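Local atomic coordinates of protein STE5 (Saccharomyces cerevisiae, PDB entry 3FZE), a protein that scaffolds the yeast mating pheromone response and, through its minimal scaffold domain, cocatalyses phosphorylation of the MAP kinase Fus3 by Ste7. Residues I75-L78 with D79-S82. Residues are numbered along the deposited sequence; the frame is centred on the assembly and turned at random.
Sequences IDSL and DSIS
Ser80 reaches back from the first turn of helix 78-82 to the residues that lead into it. Its OG accepts two backbone N-H groups, a nearly straight one from Ser77 N (3.1 Å, 165°) and a more bent one from Asp76 N at 3.1 Å. The hydroxyl can do this because OG lies anti to its own carbonyl carbon (chi1 -56°), turned toward the incoming chain. Ser77 OG, for its part, accepts a weak, bent bond from Asp79 N at 3.2 Å, while Ser80 N bonds Ser77 O at 3.0 Å. Serine suits both places, its short arm setting an oxygen close to the backbone. Were Ser80 an alanine, the amides of Asp76 and Ser77 would probably lose their shared acceptor, leaving the turn into the helix freer to shift. Further along, Leu78 O accepts from Ser82 N in the carbonyl plane at 3.0 Å and from Ile81 N above that plane at 2.8 Å. On the buried side, Ile75 and Ile81 both pack on Tyr41 of helix 35-50 and Phe58 of strand 55-60. Ser77, the N-cap, and Ser80 form a capping box in which the amide bonded to the N-cap hydroxyl is Asp79's, starting a short helix within this vWA-like alpha/beta/alpha domain.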
# COMPACT_ATOMS: atom_id res chain seq x y z
N ILE A 75 12.94 5.62 1.28
CA ILE A 75 13.16 4.25 1.74
C ILE A 75 14.61 3.84 1.53
O ILE A 75 14.97 3.19 0.55
CB ILE A 75 12.16 3.23 1.12
CG1 ILE A 75 10.73 3.75 1.23
CG2 ILE A 75 12.31 1.86 1.79
CD1 ILE A 75 10.27 4.12 2.63
N ASP A 76 15.43 4.26 2.49
CA ASP A 76 16.88 4.14 2.44
C ASP A 76 17.35 2.76 2.88
O ASP A 76 18.24 2.17 2.27
CB ASP A 76 17.50 5.21 3.34
CG ASP A 76 19.01 5.24 3.26
OD1 ASP A 76 19.54 5.32 2.14
OD2 ASP A 76 19.66 5.19 4.33
N SER A 77 16.76 2.26 3.96
CA SER A 77 17.17 0.99 4.53
C SER A 77 15.99 0.42 5.29
O SER A 77 14.94 1.05 5.36
CB SER A 77 18.33 1.20 5.50
OG SER A 77 17.87 1.77 6.72
N LEU A 78 16.17 -0.77 5.86
CA LEU A 78 15.13 -1.38 6.67
C LEU A 78 14.72 -0.47 7.83
O LEU A 78 13.54 -0.40 8.16
CB LEU A 78 15.59 -2.74 7.21
CG LEU A 78 14.58 -3.50 8.07
CD1 LEU A 78 13.29 -3.77 7.30
CD2 LEU A 78 15.19 -4.79 8.58
N ASP A 79 15.69 0.23 8.42
CA ASP A 79 15.42 1.18 9.50
C ASP A 79 14.37 2.22 9.10
O ASP A 79 13.57 2.65 9.94
CB ASP A 79 16.71 1.89 9.92
CG ASP A 79 17.73 0.96 10.56
OD1 ASP A 79 17.36 -0.16 10.98
OD2 ASP A 79 18.91 1.35 10.64
N SER A 80 14.36 2.62 7.83
CA SER A 80 13.37 3.58 7.35
C SER A 80 11.96 3.09 7.67
O SER A 80 11.05 3.90 7.89
CB SER A 80 13.51 3.79 5.84
OG SER A 80 14.82 4.19 5.49
N ILE A 81 11.79 1.78 7.64
CA ILE A 81 10.51 1.13 7.92
C ILE A 81 10.33 0.97 9.43
O ILE A 81 9.39 1.50 10.02
CB ILE A 81 10.43 -0.26 7.26
CG1 ILE A 81 10.65 -0.15 5.74
CG2 ILE A 81 9.10 -0.93 7.55
CD1 ILE A 81 9.72 0.83 5.06
N SER A 82 11.25 0.24 10.05
CA SER A 82 11.12 -0.13 11.45
C SER A 82 11.03 1.08 12.38
O SER A 82 10.42 1.00 13.46
CB SER A 82 12.25 -1.08 11.88
OG SER A 82 13.53 -0.53 11.60